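Local coordinates for protein NLP/P60 (Enterococcus faecium, PDB 6B8C) that probably cleaves peptide bonds of peptidoglycan as an NlpC/P60-family endopeptidase of the bacterium, generating muropeptides that enhance host immunity, at residues A33-Y38 with V107-G112; Q115-P120 with E124-G129. All blocks are in the same frame, centred on the assembly; numbering follows the deposited sequence.

Contact 1: A33-Y38 with V107-G112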
loop_
_atom_site.group_PDB
_atom_site.type_symbol
_atom_site.label_atom_id
_atom_site.label_comp_id
_atom_site.label_asym_id
_atom_site.label_seq_id
_atom_site.Cartn_x
_atom_site.Cartn_y
_atom_site.Cartn_z
ATOM N N ALA A 33 2.153 -11.769 -1.978
ATOM C CA ALA A 33 2.703 -12.791 -1.097
ATOM C C ALA A 33 3.654 -12.184 -0.074
ATOM O O ALA A 33 3.687 -12.613 1.086
ATOM C CB ALA A 33 3.409 -13.866 -1.922
ATOM N N GLU A 34 4.434 -11.180 -0.482
ATOM C CA GLU A 34 5.317 -10.508 0.467
ATOM C C GLU A 34 4.522 -9.679 1.470
ATOM O O GLU A 34 4.860 -9.643 2.659
ATOM C CB GLU A 34 6.319 -9.626 -0.280
ATOM C CG GLU A 34 7.300 -8.872 0.616
ATOM C CD GLU A 34 8.379 -9.768 1.213
ATOM O OE1 GLU A 34 8.976 -9.384 2.242
ATOM O OE2 GLU A 34 8.635 -10.855 0.654
ATOM N N ALA A 35 3.464 -9.006 1.010
ATOM C CA ALA A 35 2.665 -8.187 1.914
ATOM C C ALA A 35 1.975 -9.038 2.971
ATOM O O ALA A 35 1.822 -8.610 4.122
ATOM C CB ALA A 35 1.638 -7.377 1.121
ATOM N N TYR A 36 1.553 -10.251 2.602
ATOM C CA TYR A 36 0.882 -11.116 3.569
ATOM C C TYR A 36 1.785 -11.512 4.734
ATOM O O TYR A 36 1.274 -11.861 5.805
ATOM C CB TYR A 36 0.339 -12.367 2.877
ATOM C CG TYR A 36 -1.122 -12.256 2.499
ATOM C CD1 TYR A 36 -1.521 -11.516 1.393
ATOM C CD2 TYR A 36 -2.104 -12.889 3.251
ATOM C CE1 TYR A 36 -2.855 -11.408 1.047
ATOM C CE2 TYR A 36 -3.442 -12.785 2.913
ATOM C CZ TYR A 36 -3.811 -12.045 1.809
ATOM O OH TYR A 36 -5.140 -11.939 1.466
ATOM N N LYS A 37 3.108 -11.444 4.563
ATOM C CA LYS A 37 4.022 -11.847 5.628
ATOM C C LYS A 37 3.930 -10.957 6.860
ATOM O O LYS A 37 4.368 -11.369 7.940
ATOM C CB LYS A 37 5.466 -11.839 5.124
ATOM C CG LYS A 37 5.742 -12.762 3.950
ATOM C CD LYS A 37 7.168 -12.582 3.458
ATOM C CE LYS A 37 7.498 -13.552 2.339
ATOM N NZ LYS A 37 8.905 -13.388 1.873
ATOM N N TYR A 38 3.388 -9.749 6.736
ATOM C CA TYR A 38 3.445 -8.780 7.820
ATOM C C TYR A 38 2.079 -8.491 8.426
ATOM O O TYR A 38 1.938 -7.520 9.178
ATOM C CB TYR A 38 4.116 -7.500 7.324
ATOM C CG TYR A 38 5.441 -7.804 6.667
ATOM C CD1 TYR A 38 6.570 -8.070 7.433
ATOM C CD2 TYR A 38 5.552 -7.878 5.288
ATOM C CE1 TYR A 38 7.777 -8.376 6.840
ATOM C CE2 TYR A 38 6.752 -8.184 4.687
ATOM C CZ TYR A 38 7.863 -8.431 5.465
ATOM O OH TYR A 38 9.063 -8.734 4.862
ATOM N N VAL A 107 -2.252 5.057 1.727
ATOM C CA VAL A 107 -1.890 4.171 0.630
ATOM C C VAL A 107 -2.073 2.730 1.089
ATOM O O VAL A 107 -1.963 2.415 2.276
ATOM C CB VAL A 107 -0.439 4.424 0.155
ATOM C CG1 VAL A 107 0.554 3.959 1.207
ATOM C CG2 VAL A 107 -0.176 3.743 -1.178
ATOM N N ALA A 108 -2.378 1.858 0.134
ATOM C CA ALA A 108 -2.490 0.429 0.397
ATOM C C ALA A 108 -2.053 -0.331 -0.848
ATOM O O ALA A 108 -1.869 0.249 -1.917
ATOM C CB ALA A 108 -3.914 0.037 0.808
ATOM N N ILE A 109 -1.879 -1.643 -0.698
ATOM C CA ILE A 109 -1.534 -2.520 -1.813
ATOM C C ILE A 109 -2.797 -3.224 -2.288
ATOM O O ILE A 109 -3.485 -3.884 -1.499
ATOM C CB ILE A 109 -0.448 -3.536 -1.420
ATOM C CG1 ILE A 109 0.900 -2.833 -1.228
ATOM C CG2 ILE A 109 -0.326 -4.619 -2.485
ATOM C CD1 ILE A 109 1.956 -3.704 -0.597
ATOM N N ALA A 110 -3.097 -3.087 -3.575
ATOM C CA ALA A 110 -4.291 -3.700 -4.134
ATOM C C ALA A 110 -4.164 -5.217 -4.152
ATOM O O ALA A 110 -3.115 -5.768 -4.499
ATOM C CB ALA A 110 -4.544 -3.181 -5.549
ATOM N N LEU A 111 -5.246 -5.891 -3.770
ATOM C CA LEU A 111 -5.340 -7.339 -3.870
ATOM C C LEU A 111 -6.197 -7.797 -5.041
ATOM O O LEU A 111 -6.281 -9.004 -5.289
ATOM C CB LEU A 111 -5.912 -7.925 -2.576
ATOM C CG LEU A 111 -5.108 -7.687 -1.300
ATOM C CD1 LEU A 111 -5.813 -8.343 -0.134
ATOM C CD2 LEU A 111 -3.694 -8.221 -1.443
ATOM N N GLY A 112 -6.833 -6.873 -5.757
ATOM C CA GLY A 112 -7.787 -7.243 -6.780
ATOM C C GLY A 112 -9.145 -7.540 -6.179
ATOM O O GLY A 112 -9.236 -8.018 -5.044
#
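I109 and L111 of the central strand 106-112 reach across to A35 and Y36 of helix 28-36, placing that N-terminal helix against the six-stranded antiparallel sheet of the NlpC/P60 domain. The meeting is small, burying 134 Å² in all, and the A35 and I109 CA atoms stand 8.0 Å apart, so side chains bridge the gap. I109 comes first along the strand. Its CG1 lies anti to the carbonyl carbon (chi1 -70°) and the chain then runs extended, carrying CD1 out to the methyl of A35: I109 CD1 and A35 CB are 4.1 Å apart. F58 of helix 55-67 also touches A35, and I117 of the next strand touches I109, so this methyl-to-methyl touch belongs to a larger buried apolar cluster. L111 follows, on the same side as I109, and its two methyls divide the end of Y36 between them. L111 CD2 approaches the edge of the ring near its plane, 4.1 Å from Y36 CE1, while L111 CD1 lies 4.0 Å from Y36 OH. The Y36 ring gets there from a flank of the helix, only its far end closing on the strand. Polar groups of the helical segment gather away from the strand: E34 OE1 accepts Y38 OH at 2.7 Å, nearly along the C-O axis, and E34 OE2 takes a salt bridge from K37 NZ at 2.8 Å, from above the carboxylate plane. With both oxygens gripped, the E34 carboxylate is held by K37 and Y38, three and four residues on. Across the segments the chemistry is purely van der Waals, which implies a small, non-directional contact, its buried part apolar (A35 with I109), its outer part the end of the exposed Y36 against L111.

Contact 2: Q115-P120 with E124-G129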
loop_
_atom_site.group_PDB
_atom_site.type_symbol
_atom_site.label_atom_id
_atom_site.label_comp_id
_atom_site.label_asym_id
_atom_site.label_seq_id
_atom_site.Cartn_x
_atom_site.Cartn_y
_atom_site.Cartn_z
ATOM N N GLN A 115 -10.307 -5.398 -2.842
ATOM C CA GLN A 115 -9.636 -5.714 -1.593
ATOM C C GLN A 115 -8.233 -5.131 -1.596
ATOM O O GLN A 115 -7.601 -4.988 -2.646
ATOM C CB GLN A 115 -9.567 -7.228 -1.374
ATOM C CG GLN A 115 -10.924 -7.898 -1.365
ATOM C CD GLN A 115 -10.843 -9.371 -1.693
ATOM O OE1 GLN A 115 -11.529 -9.851 -2.594
ATOM N NE2 GLN A 115 -10.005 -10.098 -0.964
ATOM N N TYR A 116 -7.749 -4.795 -0.407
ATOM C CA TYR A 116 -6.394 -4.296 -0.260
ATOM C C TYR A 116 -5.851 -4.741 1.086
ATOM O O TYR A 116 -6.561 -5.321 1.908
ATOM C CB TYR A 116 -6.333 -2.772 -0.407
ATOM C CG TYR A 116 -7.389 -2.024 0.367
ATOM C CD1 TYR A 116 -7.233 -1.763 1.723
ATOM C CD2 TYR A 116 -8.535 -1.555 -0.266
ATOM C CE1 TYR A 116 -8.196 -1.068 2.430
ATOM C CE2 TYR A 116 -9.501 -0.861 0.429
ATOM C CZ TYR A 116 -9.327 -0.620 1.775
ATOM O OH TYR A 116 -10.294 0.072 2.468
ATOM N N ILE A 117 -4.571 -4.467 1.299
ATOM C CA ILE A 117 -3.904 -4.771 2.554
ATOM C C ILE A 117 -3.111 -3.537 2.955
ATOM O O ILE A 117 -2.524 -2.865 2.100
ATOM C CB ILE A 117 -3.002 -6.021 2.427
ATOM C CG1 ILE A 117 -2.220 -6.262 3.717
ATOM C CG2 ILE A 117 -2.073 -5.905 1.218
ATOM C CD1 ILE A 117 -1.468 -7.563 3.718
ATOM N N HIS A 118 -3.125 -3.214 4.248
ATOM C CA HIS A 118 -2.535 -1.949 4.664
ATOM C C HIS A 118 -2.266 -1.939 6.159
ATOM O O HIS A 118 -2.800 -2.752 6.920
ATOM C CB HIS A 118 -3.433 -0.760 4.293
ATOM C CG HIS A 118 -4.785 -0.787 4.939
ATOM N ND1 HIS A 118 -5.574 0.337 5.053
ATOM C CD2 HIS A 118 -5.495 -1.799 5.495
ATOM C CE1 HIS A 118 -6.708 0.021 5.653
ATOM N NE2 HIS A 118 -6.685 -1.269 5.931
ATOM N N ALA A 119 -1.404 -1.002 6.558
ATOM C CA ALA A 119 -1.272 -0.552 7.934
ATOM C C ALA A 119 -2.327 0.529 8.135
ATOM O O ALA A 119 -2.140 1.667 7.692
ATOM C CB ALA A 119 0.137 -0.025 8.215
ATOM N N PRO A 120 -3.451 0.205 8.772
ATOM C CA PRO A 120 -4.623 1.090 8.707
ATOM C C PRO A 120 -4.455 2.421 9.429
ATOM O O PRO A 120 -4.623 3.474 8.810
ATOM C CB PRO A 120 -5.732 0.247 9.353
ATOM C CG PRO A 120 -5.215 -1.161 9.346
ATOM C CD PRO A 120 -3.738 -1.029 9.515
ATOM N N GLU A 124 -4.546 0.195 14.807
ATOM C CA GLU A 124 -4.636 -1.175 14.326
ATOM C C GLU A 124 -3.318 -1.678 13.752
ATOM O O GLU A 124 -2.377 -0.920 13.516
ATOM C CB GLU A 124 -5.756 -1.291 13.284
ATOM C CG GLU A 124 -7.115 -0.917 13.850
ATOM C CD GLU A 124 -7.397 -1.611 15.179
ATOM O OE1 GLU A 124 -7.090 -2.819 15.305
ATOM O OE2 GLU A 124 -7.920 -0.949 16.105
ATOM N N SER A 125 -3.264 -2.988 13.537
ATOM C CA SER A 125 -2.119 -3.647 12.930
ATOM C C SER A 125 -2.409 -3.953 11.462
ATOM O O SER A 125 -3.545 -3.857 10.995
ATOM C CB SER A 125 -1.771 -4.926 13.698
ATOM O OG SER A 125 -2.851 -5.839 13.661
ATOM N N VAL A 126 -1.350 -4.326 10.731
ATOM C CA VAL A 126 -1.477 -4.579 9.296
ATOM C C VAL A 126 -2.560 -5.620 9.059
ATOM O O VAL A 126 -2.554 -6.698 9.667
ATOM C CB VAL A 126 -0.133 -5.031 8.704
ATOM C CG1 VAL A 126 -0.307 -5.438 7.244
ATOM C CG2 VAL A 126 0.914 -3.932 8.833
ATOM N N LYS A 127 -3.508 -5.297 8.180
ATOM C CA LYS A 127 -4.644 -6.179 7.962
ATOM C C LYS A 127 -5.209 -5.974 6.562
ATOM O O LYS A 127 -4.769 -5.107 5.795
ATOM C CB LYS A 127 -5.733 -5.957 9.019
ATOM C CG LYS A 127 -6.425 -4.608 8.938
ATOM C CD LYS A 127 -7.707 -4.600 9.766
ATOM C CE LYS A 127 -7.523 -3.933 11.124
ATOM N NZ LYS A 127 -6.497 -4.599 11.977
ATOM N N VAL A 128 -6.208 -6.784 6.249
ATOM C CA VAL A 128 -6.918 -6.698 4.987
ATOM C C VAL A 128 -8.078 -5.714 5.131
ATOM O O VAL A 128 -8.559 -5.423 6.231
ATOM C CB VAL A 128 -7.407 -8.091 4.537
ATOM C CG1 VAL A 128 -8.751 -8.426 5.173
ATOM C CG2 VAL A 128 -7.476 -8.181 3.025
ATOM N N GLY A 129 -8.520 -5.185 3.996
ATOM C CA GLY A 129 -9.623 -4.245 3.972
ATOM C C GLY A 129 -10.324 -4.306 2.634
ATOM O O GLY A 129 -9.789 -4.827 1.650
#
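Strands 115-118 and 127-129 pair as an antiparallel beta hairpin at one edge of the NlpC/P60 sheet, Y116 facing G129 and H118 facing K127 in hydrogen-bonded pairs, with I117 and V128 the non-hydrogen-bonded pair between them. Four backbone bonds join them, Y116 N to G129 O, G129 N to Y116 O, H118 N to K127 O and K127 N to H118 O, each N to O 2.9 Å. I117, on the same face as V128, meets V126, CG1 to CG1 at 4.1 Å; F58 of helix 55-67 touches both I117 and V126. A119 CB adds a contact with V126 CG2 at 4.0 Å. Near the turn, P120 CG packs on K127 CG at 3.7 Å, the two side chains crossing at about a right angle, and K127 NZ bends back to S125 O. On the other face the H118 ring lies between P120 CA and Y116 CE1, while its ND1 bonds to H106 NE2. CG of H118 sits between backbone N and carbonyl carbon (chi1 61°), bringing CD2 to 3.4 Å from K127 O, at the ring edge. Y116, its OH bonded to F134 O, lays its ring flat over side-chain-less G129, whose O stands 3.8 Å above the ring centre.

How the contacts relate
The two contacts, their centres about 8 Å apart, share one sheet: strand 106-112 of contact 1 lies beside strand 115-118 of contact 2. I109 O and I117 N, 3.1 Å apart, probably form a hydrogen bond joining them. Y38 of contact 1 packs directly on contact 2, its O 3.3 Å from V126 CB. I109, touching A35, and I117, touching F58, continue one apolar face beneath helices 28-36 and 55-67. The opposite face leads toward the probable active site: A108 touches H118, which with H106 is consistent with the two histidines of the Cys-His-His catalytic sets of NlpC/P60 peptidases. Contact 1 therefore packs behind the strands bearing these histidines.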